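Local structure of ftsY (Mycoplasma mycoides, 1ZU4) at residues Ile107-Gly112 against Leu195-Ala200. The protein is an FtsY-type signal recognition particle receptor, modelled here as its NG domain, a helical bundle joined to a domain of the P-loop NTPase fold. Residues are numbered along the deposited sequence; the frame is centred on the assembly and turned at random.
Sequences IFMLVG and LLIDTA
Thr199 OG1 donates to Leu110 O at 2.6 Å, in the carbonyl plane and on a lone pair. With chi1 at 64°, OG1 stands between the backbone N and carbonyl carbon of Thr199, turned to the other strand, while Val111 lies alongside, pointing the same way, its CG1 3.5 Å from OG1. A water carries the link onward, donating to Thr199 OG1 and Ala200 O and accepting from Gly112 N. Earlier along both strands, parallel pairing is made by three hydrogen bonds of 2.9 to 3.0 Å, Phe108 N to Leu195 O, Ile197 N to Phe108 O and Leu110 N to Ile197 O. On one face Ile197 reaches across to Ile107, CD1 to CG2 at 3.8 Å, with Met109 CE also near that CD1. On the other face Leu196 slants across Phe108, its CD2 3.8 Å from Phe108 CB and 4.2 Å from Leu110 CD2. Gly112 opens what is probably the P-loop, and Lys118 NZ hydrogen-bonds to both Gly112 O and Thr199 O, bridging the two segments. Helix 118-131 covers the Phe108 and Leu196 face, helix 176-189 packs on Ile107, Leu195 and Ile197, and in the mainly parallel sheet of the P-loop NTPase fold 107-111 lies between strands 194-198 and 230-236.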
loop_
_atom_site.group_PDB
_atom_site.type_symbol
_atom_site.label_atom_id
_atom_site.label_comp_id
_atom_site.label_asym_id
_atom_site.label_seq_id
_atom_site.Cartn_x
_atom_site.Cartn_y
_atom_site.Cartn_z
ATOM N N ILE A 107 1.369 -11.713 -13.305
ATOM C CA ILE A 107 -0.043 -11.687 -12.960
ATOM C C ILE A 107 -0.216 -11.198 -11.520
ATOM O O ILE A 107 0.257 -11.841 -10.601
ATOM C CB ILE A 107 -0.712 -13.082 -13.159
ATOM C CG1 ILE A 107 -0.486 -13.611 -14.587
ATOM C CG2 ILE A 107 -2.171 -12.960 -12.864
ATOM C CD1 ILE A 107 -1.016 -15.077 -14.868
ATOM N N PHE A 108 -0.924 -10.081 -11.340
ATOM C CA PHE A 108 -1.140 -9.510 -10.018
ATOM C C PHE A 108 -2.624 -9.460 -9.742
ATOM O O PHE A 108 -3.407 -8.988 -10.595
ATOM C CB PHE A 108 -0.658 -8.053 -9.939
ATOM C CG PHE A 108 0.791 -7.861 -10.166
ATOM C CD1 PHE A 108 1.273 -6.576 -10.366
ATOM C CD2 PHE A 108 1.688 -8.953 -10.185
ATOM C CE1 PHE A 108 2.640 -6.370 -10.591
ATOM C CE2 PHE A 108 3.047 -8.765 -10.400
ATOM C CZ PHE A 108 3.540 -7.497 -10.561
ATOM N N MET A 109 -3.029 -9.906 -8.564
ATOM C CA MET A 109 -4.424 -9.652 -8.139
ATOM C C MET A 109 -4.554 -8.488 -7.184
ATOM O O MET A 109 -3.725 -8.295 -6.351
ATOM C CB MET A 109 -4.985 -10.872 -7.438
ATOM C CG MET A 109 -4.842 -12.142 -8.217
ATOM S SD MET A 109 -5.640 -13.420 -7.279
ATOM C CE MET A 109 -6.043 -14.540 -8.640
ATOM N N LEU A 110 -5.617 -7.725 -7.274
ATOM C CA LEU A 110 -5.865 -6.717 -6.282
ATOM C C LEU A 110 -7.037 -7.200 -5.432
ATOM O O LEU A 110 -8.005 -7.753 -5.961
ATOM C CB LEU A 110 -6.171 -5.385 -6.908
ATOM C CG LEU A 110 -5.065 -4.501 -7.529
ATOM C CD1 LEU A 110 -4.620 -3.525 -6.546
ATOM C CD2 LEU A 110 -3.881 -5.229 -8.155
ATOM N N VAL A 111 -6.876 -7.102 -4.116
ATOM C CA VAL A 111 -7.889 -7.624 -3.172
ATOM C C VAL A 111 -8.165 -6.609 -2.081
ATOM O O VAL A 111 -7.449 -5.621 -1.953
ATOM C CB VAL A 111 -7.465 -8.958 -2.505
ATOM C CG1 VAL A 111 -7.257 -10.056 -3.543
ATOM C CG2 VAL A 111 -6.222 -8.771 -1.578
ATOM N N GLY A 112 -9.188 -6.887 -1.285
ATOM C CA GLY A 112 -9.592 -6.039 -0.176
ATOM C C GLY A 112 -11.109 -5.937 -0.122
ATOM O O GLY A 112 -11.822 -6.379 -1.049
ATOM N N LEU A 195 -0.981 -8.949 -16.433
ATOM C CA LEU A 195 -2.414 -9.123 -16.273
ATOM C C LEU A 195 -2.745 -8.644 -14.863
ATOM O O LEU A 195 -2.230 -9.189 -13.913
ATOM C CB LEU A 195 -2.823 -10.608 -16.398
ATOM C CG LEU A 195 -4.318 -10.937 -16.149
ATOM C CD1 LEU A 195 -5.235 -10.055 -16.980
ATOM C CD2 LEU A 195 -4.549 -12.405 -16.455
ATOM N N LEU A 196 -3.620 -7.659 -14.750
ATOM C CA LEU A 196 -4.099 -7.209 -13.447
ATOM C C LEU A 196 -5.503 -7.696 -13.266
ATOM O O LEU A 196 -6.335 -7.505 -14.149
ATOM C CB LEU A 196 -4.060 -5.670 -13.369
ATOM C CG LEU A 196 -2.632 -5.080 -13.317
ATOM C CD1 LEU A 196 -2.642 -3.586 -13.660
ATOM C CD2 LEU A 196 -2.100 -5.221 -11.943
ATOM N N ILE A 197 -5.770 -8.336 -12.111
ATOM C CA ILE A 197 -7.090 -8.895 -11.827
ATOM C C ILE A 197 -7.789 -8.204 -10.669
ATOM O O ILE A 197 -7.338 -8.243 -9.521
ATOM C CB ILE A 197 -7.004 -10.389 -11.504
ATOM C CG1 ILE A 197 -6.274 -11.091 -12.645
ATOM C CG2 ILE A 197 -8.427 -10.969 -11.172
ATOM C CD1 ILE A 197 -5.900 -12.459 -12.379
ATOM N N ASP A 198 -8.930 -7.622 -10.981
ATOM C CA ASP A 198 -9.772 -7.022 -10.008
ATOM C C ASP A 198 -10.617 -8.110 -9.376
ATOM O O ASP A 198 -11.073 -9.020 -10.052
ATOM C CB ASP A 198 -10.681 -6.004 -10.696
ATOM C CG ASP A 198 -11.376 -5.078 -9.716
ATOM O OD1 ASP A 198 -12.206 -4.274 -10.216
ATOM O OD2 ASP A 198 -11.075 -5.138 -8.480
ATOM N N THR A 199 -10.843 -7.995 -8.077
ATOM C CA THR A 199 -11.667 -8.963 -7.345
ATOM C C THR A 199 -12.659 -8.249 -6.451
ATOM O O THR A 199 -12.447 -7.091 -6.022
ATOM C CB THR A 199 -10.764 -9.940 -6.466
ATOM O OG1 THR A 199 -10.064 -9.194 -5.450
ATOM C CG2 THR A 199 -9.745 -10.636 -7.314
ATOM N N ALA A 200 -13.758 -8.921 -6.144
ATOM C CA ALA A 200 -14.696 -8.347 -5.184
ATOM C C ALA A 200 -14.256 -8.803 -3.801
ATOM O O ALA A 200 -13.563 -9.811 -3.678
ATOM C CB ALA A 200 -16.133 -8.822 -5.485
HETATM O O HOH W 1 -10.749 -9.278 -2.927
#